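Local coordinates for protein glutamyl-tRNA(Gln) amidotransferase subunit B, mitochondrial (Saccharomyces cerevisiae, PDB 4N0H) that serves as the B subunit of a mitochondrial amidotransferase complex and carries the GatB/GatE catalytic domain, at residues Gly17-Thr22 against Arg211-Leu216. Sequence-based numbering, arbitrary orientation.
Sequences GLEIHT and RVDVNL
The amide N of Gly17 donates to Asn215 O over 2.7 Å, nearly straight at hydrogen, and Asn215 N returns a bond to Gly17 O. Two further reciprocal pairs, Glu19 with Asp213 and His21 with Arg211, join these antiparallel strands at the hydrogen-bonded positions. Glycine suits its place because, with no side chain there, the Asn215 amide can lie against its backbone: Asn215 CG is turned between its own backbone N and carbonyl carbon (chi1 56°), which brings ND2 to 3.6 Å from Gly17 CA. The side chain of Glu19 crosses that of Asn215 at about a right angle, and Glu19 OE2 comes no closer than 3.7 Å to Asn215 OD1, a contact of two acceptors without a hydrogen bond. Glu19 OE1 and Asp213 OD2, 4.3 Å apart, bring like charges together on this partly exposed polar face. The His21 ring stands beside Asp213 here, its CE1 4.3 Å from Asp213 OD2. Arg211 starts on this face, but its extended chain leads away past the start of the segment to a salt bridge with Asp143.

The other face is apolar and buried. Leu18 CD2 reaches across to Val214 CG2 at 3.7 Å and also meets Val212 CG1, while Ile20 CG1 lies 4.0 Å from Val212 CG2. Branched aliphatic residues fit here, filling the layer between sheet and helices: Leu18 and Ile20 pack against Phe187 of helix 181-197, Val212 and Val214 against Ile235 of helix 232-248. Main-chain bonds thus fix the register, apolar contacts seat the sheet against helices, and polar groups keep to the partly exposed face.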
loop_
_atom_site.group_PDB
_atom_site.type_symbol
_atom_site.label_atom_id
_atom_site.label_comp_id
_atom_site.label_asym_id
_atom_site.label_seq_id
_atom_site.Cartn_x
_atom_site.Cartn_y
_atom_site.Cartn_z
ATOM N N GLY B 17 -34.126 -2.623 11.847
ATOM C CA GLY B 17 -33.270 -1.637 11.217
ATOM C C GLY B 17 -32.978 -2.013 9.779
ATOM O O GLY B 17 -33.088 -3.178 9.402
ATOM N N LEU B 18 -32.606 -1.027 8.971
ATOM C CA LEU B 18 -32.328 -1.268 7.559
ATOM C C LEU B 18 -30.900 -0.889 7.188
ATOM O O LEU B 18 -30.341 0.069 7.724
ATOM C CB LEU B 18 -33.311 -0.489 6.678
ATOM C CG LEU B 18 -34.793 -0.828 6.822
ATOM C CD1 LEU B 18 -35.636 0.125 5.991
ATOM C CD2 LEU B 18 -35.052 -2.267 6.412
ATOM N N GLU B 19 -30.321 -1.652 6.265
ATOM C CA GLU B 19 -29.043 -1.299 5.661
ATOM C C GLU B 19 -29.247 -1.180 4.160
ATOM O O GLU B 19 -29.503 -2.175 3.477
ATOM C CB GLU B 19 -27.986 -2.351 5.979
ATOM C CG GLU B 19 -27.700 -2.490 7.462
ATOM C CD GLU B 19 -26.807 -3.671 7.776
ATOM O OE1 GLU B 19 -26.294 -4.304 6.827
ATOM O OE2 GLU B 19 -26.619 -3.966 8.977
ATOM N N ILE B 20 -29.155 0.044 3.649
ATOM C CA ILE B 20 -29.487 0.313 2.256
ATOM C C ILE B 20 -28.284 0.740 1.423
ATOM O O ILE B 20 -27.689 1.792 1.656
ATOM C CB ILE B 20 -30.592 1.377 2.127
ATOM C CG1 ILE B 20 -31.835 0.954 2.914
ATOM C CG2 ILE B 20 -30.939 1.598 0.664
ATOM C CD1 ILE B 20 -32.983 1.944 2.836
ATOM N N HIS B 21 -27.938 -0.089 0.445
ATOM C CA HIS B 21 -26.865 0.236 -0.478
ATOM C C HIS B 21 -27.455 0.889 -1.712
ATOM O O HIS B 21 -28.444 0.414 -2.269
ATOM C CB HIS B 21 -26.070 -1.012 -0.856
ATOM C CG HIS B 21 -25.264 -1.571 0.272
ATOM N ND1 HIS B 21 -25.825 -2.284 1.309
ATOM C CD2 HIS B 21 -23.936 -1.515 0.530
ATOM C CE1 HIS B 21 -24.879 -2.647 2.154
ATOM N NE2 HIS B 21 -23.723 -2.192 1.706
ATOM N N THR B 22 -26.845 1.988 -2.130
ATOM C CA THR B 22 -27.361 2.764 -3.242
ATOM C C THR B 22 -26.253 3.118 -4.232
ATOM O O THR B 22 -25.262 3.746 -3.866
ATOM C CB THR B 22 -28.042 4.048 -2.730
ATOM O OG1 THR B 22 -29.359 3.733 -2.256
ATOM C CG2 THR B 22 -28.151 5.067 -3.830
ATOM N N ARG B 211 -30.331 -1.513 -2.860
ATOM C CA ARG B 211 -30.416 -2.844 -2.265
ATOM C C ARG B 211 -30.669 -2.699 -0.772
ATOM O O ARG B 211 -29.994 -1.922 -0.091
ATOM C CB ARG B 211 -29.121 -3.625 -2.504
ATOM C CG ARG B 211 -28.667 -3.650 -3.956
ATOM C CD ARG B 211 -27.170 -3.896 -4.077
ATOM N NE ARG B 211 -26.658 -3.474 -5.379
ATOM C CZ ARG B 211 -25.370 -3.301 -5.659
ATOM N NH1 ARG B 211 -24.454 -3.514 -4.724
ATOM N NH2 ARG B 211 -24.997 -2.910 -6.871
ATOM N N VAL B 212 -31.642 -3.448 -0.261
ATOM C CA VAL B 212 -32.042 -3.317 1.134
ATOM C C VAL B 212 -31.830 -4.597 1.942
ATOM O O VAL B 212 -32.463 -5.617 1.681
ATOM C CB VAL B 212 -33.520 -2.905 1.245
ATOM C CG1 VAL B 212 -33.920 -2.748 2.704
ATOM C CG2 VAL B 212 -33.773 -1.627 0.468
ATOM N N ASP B 213 -30.930 -4.535 2.918
ATOM C CA ASP B 213 -30.803 -5.596 3.910
ATOM C C ASP B 213 -31.574 -5.192 5.161
ATOM O O ASP B 213 -31.770 -4.006 5.420
ATOM C CB ASP B 213 -29.337 -5.839 4.273
ATOM C CG ASP B 213 -28.522 -6.361 3.106
ATOM O OD1 ASP B 213 -29.104 -7.007 2.206
ATOM O OD2 ASP B 213 -27.293 -6.125 3.098
ATOM N N VAL B 214 -32.007 -6.180 5.937
ATOM C CA VAL B 214 -32.757 -5.922 7.161
ATOM C C VAL B 214 -32.073 -6.593 8.343
ATOM O O VAL B 214 -31.525 -7.686 8.210
ATOM C CB VAL B 214 -34.203 -6.466 7.058
ATOM C CG1 VAL B 214 -34.992 -6.177 8.333
ATOM C CG2 VAL B 214 -34.911 -5.876 5.857
ATOM N N ASN B 215 -32.083 -5.927 9.491
ATOM C CA ASN B 215 -31.735 -6.574 10.748
ATOM C C ASN B 215 -32.863 -6.370 11.755
ATOM O O ASN B 215 -33.419 -5.276 11.859
ATOM C CB ASN B 215 -30.406 -6.052 11.302
ATOM C CG ASN B 215 -30.402 -4.550 11.488
ATOM O OD1 ASN B 215 -29.892 -3.811 10.647
ATOM N ND2 ASN B 215 -30.972 -4.088 12.595
ATOM N N LEU B 216 -33.214 -7.424 12.481
ATOM C CA LEU B 216 -34.295 -7.326 13.455
ATOM C C LEU B 216 -34.109 -8.236 14.665
ATOM O O LEU B 216 -33.284 -9.152 14.655
ATOM C CB LEU B 216 -35.657 -7.574 12.788
ATOM C CG LEU B 216 -35.852 -8.788 11.875
ATOM C CD1 LEU B 216 -35.988 -10.076 12.667
ATOM C CD2 LEU B 216 -37.064 -8.588 10.978
#